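Local coordinates for lysyl oxidase (Pichia pastoris, PDB 1W7C), which probably oxidises primary amines, lysyl side chains among them, using a copper ion and a topaquinone cofactor formed within each subunit, at residues N546-E558 with R570-H582. Sequence-based numbering, arbitrary orientation. Where two conformers were deposited one is given.
Sequences NWPENGQGILLIE and RAYNIMPGGGGVH
Leu556 and Ile557 pair with Asn573 and Tyr572 in an antiparallel beta ladder within the beta-rich enzyme domain of this copper amine oxidase, between strands 504-518 and 670-678. Ile557 and Tyr572 form a hydrogen-bonded pair: Ile557 N gives to Tyr572 O at 2.9 Å, and Tyr572 N gives to Ile557 O. Beyond Leu556 and Asn573 the ladder loosens, and the side chain of Asn573 reaches across. Its CG lies anti to the backbone N (chi1 168°), which brings ND2 to Leu555 O at 3.0 Å, while Ile574 N reaches the same oxygen from the opposite face of its carbonyl plane. An asparagine suits this place because its ND2 gives one hydrogen to Leu555 O and the other to a water, which also accepts from Leu555 N and donates to Ile574 O. Branched Ile574 packs on the face it shares with Leu555 and Ile557, its CD1 4.1 Å from Ile557 CG1; Ile557 in turn packs beside Leu498 and Ile644, residues of a calcium site. Trp547, in the loop leading into strand 553-558, lays its indole over Pro576, whose compact ring suits a CH-pi contact, and its CH2 reaches Ile574 CG2 at 4.0 Å. Replacing Trp547 by an alanine would probably uncover Pro576 and open a gap beside Ile574. Pro576 CB sits 3.7 Å from the centroid of the five-membered ring of Trp547, 14° off the ring normal.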
loop_
_atom_site.group_PDB
_atom_site.type_symbol
_atom_site.label_atom_id
_atom_site.label_comp_id
_atom_site.label_asym_id
_atom_site.label_seq_id
_atom_site.Cartn_x
_atom_site.Cartn_y
_atom_site.Cartn_z
ATOM N N ASN A 546 -6.300 -8.622 15.997
ATOM C CA ASN A 546 -6.685 -8.392 14.622
ATOM C C ASN A 546 -6.856 -6.896 14.405
ATOM O O ASN A 546 -7.319 -6.193 15.304
ATOM C CB ASN A 546 -7.956 -9.160 14.293
ATOM C CG ASN A 546 -7.708 -10.680 14.232
ATOM O OD1 ASN A 546 -6.631 -11.118 13.787
ATOM N ND2 ASN A 546 -8.689 -11.451 14.600
ATOM N N TRP A 547 -6.432 -6.424 13.244
ATOM C CA TRP A 547 -6.544 -5.000 12.953
ATOM C C TRP A 547 -8.022 -4.534 13.097
ATOM O O TRP A 547 -8.953 -5.263 12.757
ATOM C CB TRP A 547 -5.990 -4.699 11.556
ATOM C CG TRP A 547 -4.546 -5.083 11.413
ATOM C CD1 TRP A 547 -4.010 -5.958 10.498
ATOM C CD2 TRP A 547 -3.427 -4.561 12.157
ATOM N NE1 TRP A 547 -2.663 -6.064 10.693
ATOM C CE2 TRP A 547 -2.283 -5.233 11.712
ATOM C CE3 TRP A 547 -3.290 -3.627 13.188
ATOM C CZ2 TRP A 547 -0.993 -4.921 12.172
ATOM C CZ3 TRP A 547 -2.018 -3.347 13.681
ATOM C CH2 TRP A 547 -0.904 -4.015 13.201
ATOM N N PRO A 548 -8.241 -3.331 13.628
ATOM C CA PRO A 548 -9.578 -2.909 14.043
ATOM C C PRO A 548 -10.484 -2.570 12.851
ATOM O O PRO A 548 -10.017 -2.104 11.782
ATOM C CB PRO A 548 -9.306 -1.645 14.862
ATOM C CG PRO A 548 -7.989 -1.130 14.279
ATOM C CD PRO A 548 -7.220 -2.373 14.061
ATOM N N GLU A 549 -11.770 -2.803 13.053
ATOM C CA GLU A 549 -12.773 -2.452 12.063
ATOM C C GLU A 549 -12.622 -0.972 11.718
ATOM O O GLU A 549 -12.469 -0.130 12.590
ATOM C CB GLU A 549 -14.153 -2.737 12.626
ATOM C CG GLU A 549 -15.280 -2.504 11.637
ATOM C CD GLU A 549 -16.563 -3.212 12.047
ATOM O OE1 GLU A 549 -16.732 -3.527 13.251
ATOM O OE2 GLU A 549 -17.436 -3.438 11.174
ATOM N N ASN A 550 -12.738 -0.679 10.437
ATOM C CA ASN A 550 -12.631 0.686 9.916
ATOM C C ASN A 550 -11.355 1.379 10.347
ATOM O O ASN A 550 -11.287 2.601 10.387
ATOM C CB ASN A 550 -13.857 1.536 10.305
ATOM C CG ASN A 550 -13.911 2.840 9.514
ATOM O OD1 ASN A 550 -13.691 2.857 8.301
ATOM N ND2 ASN A 550 -14.262 3.937 10.203
ATOM N N GLY A 551 -10.312 0.602 10.633
ATOM C CA GLY A 551 -9.038 1.183 10.991
ATOM C C GLY A 551 -9.063 2.012 12.268
ATOM O O GLY A 551 -8.186 2.857 12.461
ATOM N N GLN A 552 -9.997 1.767 13.154
ATOM C CA GLN A 552 -10.248 2.633 14.315
ATOM C C GLN A 552 -9.351 2.307 15.502
ATOM O O GLN A 552 -9.810 2.159 16.652
ATOM C CB GLN A 552 -11.722 2.603 14.699
ATOM C CG GLN A 552 -12.538 3.420 13.682
ATOM C CD GLN A 552 -14.018 3.557 13.980
ATOM O OE1 GLN A 552 -14.793 3.673 13.022
ATOM N NE2 GLN A 552 -14.420 3.619 15.273
ATOM N N GLY A 553 -8.051 2.275 15.264
ATOM C CA GLY A 553 -7.105 2.122 16.349
ATOM C C GLY A 553 -5.688 2.268 15.818
ATOM O O GLY A 553 -5.444 2.093 14.615
ATOM N N ILE A 554 -4.788 2.614 16.727
ATOM C CA ILE A 554 -3.329 2.717 16.477
ATOM C C ILE A 554 -2.625 1.846 17.499
ATOM O O ILE A 554 -2.837 2.013 18.697
ATOM C CB ILE A 554 -2.848 4.204 16.622
ATOM C CG1 ILE A 554 -3.450 5.060 15.492
ATOM C CG2 ILE A 554 -1.317 4.316 16.698
ATOM C CD1 ILE A 554 -3.246 6.571 15.681
ATOM N N LEU A 555 -1.789 0.931 17.015
ATOM C CA LEU A 555 -1.040 -0.020 17.866
ATOM C C LEU A 555 0.393 0.477 18.060
ATOM O O LEU A 555 1.124 0.736 17.103
ATOM C CB LEU A 555 -0.976 -1.405 17.238
ATOM C CG LEU A 555 -0.191 -2.476 18.005
ATOM C CD1 LEU A 555 -0.806 -2.787 19.300
ATOM C CD2 LEU A 555 -0.064 -3.737 17.153
ATOM N N LEU A 556 0.799 0.559 19.322
ATOM C CA LEU A 556 2.098 1.057 19.709
ATOM C C LEU A 556 2.897 0.050 20.519
ATOM O O LEU A 556 2.345 -0.633 21.388
ATOM C CB LEU A 556 1.988 2.347 20.544
ATOM C CG LEU A 556 1.239 3.540 19.974
ATOM C CD1 LEU A 556 1.187 4.666 20.978
ATOM C CD2 LEU A 556 1.820 3.974 18.631
ATOM N N ILE A 557 4.212 0.059 20.303
ATOM C CA ILE A 557 5.163 -0.410 21.269
ATOM C C ILE A 557 5.832 0.814 21.882
ATOM O O ILE A 557 6.487 1.583 21.195
ATOM C CB ILE A 557 6.189 -1.359 20.664
ATOM C CG1 ILE A 557 5.507 -2.547 19.948
ATOM C CG2 ILE A 557 7.192 -1.823 21.733
ATOM C CD1 ILE A 557 4.631 -3.427 20.769
ATOM N N GLU A 558 5.618 0.986 23.186
ATOM C CA GLU A 558 6.111 2.137 23.943
ATOM C C GLU A 558 7.281 1.745 24.838
ATOM O O GLU A 558 7.330 0.643 25.377
ATOM C CB GLU A 558 5.005 2.640 24.909
ATOM C CG GLU A 558 3.719 3.102 24.249
ATOM C CD GLU A 558 2.701 3.584 25.261
ATOM O OE1 GLU A 558 2.941 3.492 26.513
ATOM O OE2 GLU A 558 1.580 4.031 24.837
ATOM N N ARG A 570 7.946 7.344 24.524
ATOM C CA ARG A 570 8.571 7.150 23.225
ATOM C C ARG A 570 7.996 5.868 22.633
ATOM O O ARG A 570 7.921 4.853 23.311
ATOM C CB ARG A 570 10.075 6.989 23.391
ATOM C CG ARG A 570 10.769 8.212 23.947
ATOM C CD ARG A 570 12.244 8.085 23.984
ATOM N NE ARG A 570 12.778 8.260 22.660
ATOM C CZ ARG A 570 14.032 7.981 22.321
ATOM N NH1 ARG A 570 14.876 7.456 23.192
ATOM N NH2 ARG A 570 14.440 8.251 21.119
ATOM N N ALA A 571 7.569 5.906 21.362
ATOM C CA ALA A 571 6.879 4.741 20.798
ATOM C C ALA A 571 7.171 4.565 19.324
ATOM O O ALA A 571 7.608 5.480 18.640
ATOM C CB ALA A 571 5.377 4.855 21.032
ATOM N N TYR A 572 6.924 3.346 18.855
ATOM C CA TYR A 572 6.826 3.034 17.438
ATOM C C TYR A 572 5.447 2.461 17.189
ATOM O O TYR A 572 4.925 1.660 17.975
ATOM C CB TYR A 572 7.937 2.061 16.954
ATOM C CG TYR A 572 9.096 2.750 16.272
ATOM C CD1 TYR A 572 10.011 3.512 16.990
ATOM C CD2 TYR A 572 9.270 2.666 14.896
ATOM C CE1 TYR A 572 11.029 4.177 16.350
ATOM C CE2 TYR A 572 10.315 3.314 14.247
ATOM C CZ TYR A 572 11.205 4.088 14.968
ATOM O OH TYR A 572 12.242 4.754 14.383
ATOM N N ASN A 573 4.862 2.913 16.082
ATOM C CA ASN A 573 3.552 2.432 15.627
ATOM C C ASN A 573 3.773 1.341 14.603
ATOM O O ASN A 573 4.485 1.557 13.632
ATOM C CB ASN A 573 2.794 3.654 15.062
ATOM C CG ASN A 573 1.532 3.350 14.277
ATOM O OD1 ASN A 573 1.221 4.128 13.353
ATOM N ND2 ASN A 573 0.781 2.353 14.647
ATOM N N ILE A 574 3.139 0.195 14.867
ATOM C CA ILE A 574 3.064 -0.905 13.891
ATOM C C ILE A 574 1.808 -0.651 13.065
ATOM O O ILE A 574 0.688 -0.814 13.571
ATOM C CB ILE A 574 2.989 -2.277 14.567
ATOM C CG1 ILE A 574 4.139 -2.468 15.567
ATOM C CG2 ILE A 574 2.994 -3.360 13.497
ATOM C CD1 ILE A 574 4.065 -3.783 16.338
ATOM N N MET A 575 2.012 -0.219 11.814
ATOM C CA MET A 575 0.930 0.300 10.952
ATOM C C MET A 575 0.721 -0.731 9.831
ATOM O O MET A 575 1.622 -0.961 9.040
ATOM C CB MET A 575 1.419 1.649 10.370
ATOM C CG MET A 575 0.433 2.247 9.411
ATOM S SD MET A 575 1.028 3.774 8.646
ATOM C CE MET A 575 2.067 4.316 9.835
ATOM N N PRO A 576 -0.456 -1.333 9.729
ATOM C CA PRO A 576 -0.694 -2.252 8.610
ATOM C C PRO A 576 -0.793 -1.525 7.282
ATOM O O PRO A 576 -1.285 -0.420 7.222
ATOM C CB PRO A 576 -2.018 -2.904 8.956
ATOM C CG PRO A 576 -2.729 -1.859 9.812
ATOM C CD PRO A 576 -1.635 -1.183 10.617
ATOM N N GLY A 577 -0.256 -2.132 6.242
ATOM C CA GLY A 577 -0.519 -1.737 4.871
ATOM C C GLY A 577 -1.447 -2.780 4.281
ATOM O O GLY A 577 -2.243 -3.420 4.956
ATOM N N GLY A 578 -1.294 -3.025 3.011
ATOM C CA GLY A 578 -2.047 -4.086 2.400
ATOM C C GLY A 578 -1.653 -5.449 2.877
ATOM O O GLY A 578 -0.622 -5.674 3.459
ATOM N N GLY A 579 -2.578 -6.368 2.714
ATOM C CA GLY A 579 -2.316 -7.744 3.056
ATOM C C GLY A 579 -2.301 -8.027 4.526
ATOM O O GLY A 579 -1.672 -8.953 4.992
ATOM N N GLY A 580 -3.095 -7.263 5.269
ATOM C CA GLY A 580 -3.247 -7.500 6.677
ATOM C C GLY A 580 -4.345 -8.537 6.930
ATOM O O GLY A 580 -5.368 -8.267 7.558
ATOM N N VAL A 581 -4.086 -9.769 6.471
ATOM C CA VAL A 581 -5.008 -10.879 6.573
ATOM C C VAL A 581 -4.324 -12.117 7.132
ATOM O O VAL A 581 -3.120 -12.258 7.087
ATOM C CB VAL A 581 -5.690 -11.202 5.232
ATOM C CG1 VAL A 581 -6.364 -9.937 4.612
ATOM C CG2 VAL A 581 -4.722 -11.790 4.241
ATOM N N HIS A 582 -5.147 -12.998 7.695
ATOM C CA HIS A 582 -4.725 -14.259 8.269
ATOM C C HIS A 582 -5.507 -15.420 7.637
ATOM O O HIS A 582 -6.359 -15.206 6.772
ATOM C CB HIS A 582 -4.883 -14.232 9.802
ATOM C CG HIS A 582 -6.275 -13.971 10.273
ATOM N ND1 HIS A 582 -7.312 -14.864 10.127
ATOM C CD2 HIS A 582 -6.816 -12.863 10.829
ATOM C CE1 HIS A 582 -8.429 -14.325 10.605
ATOM N NE2 HIS A 582 -8.154 -13.108 11.022
HETATM O O HOH W 1 -1.592 0.574 14.111
#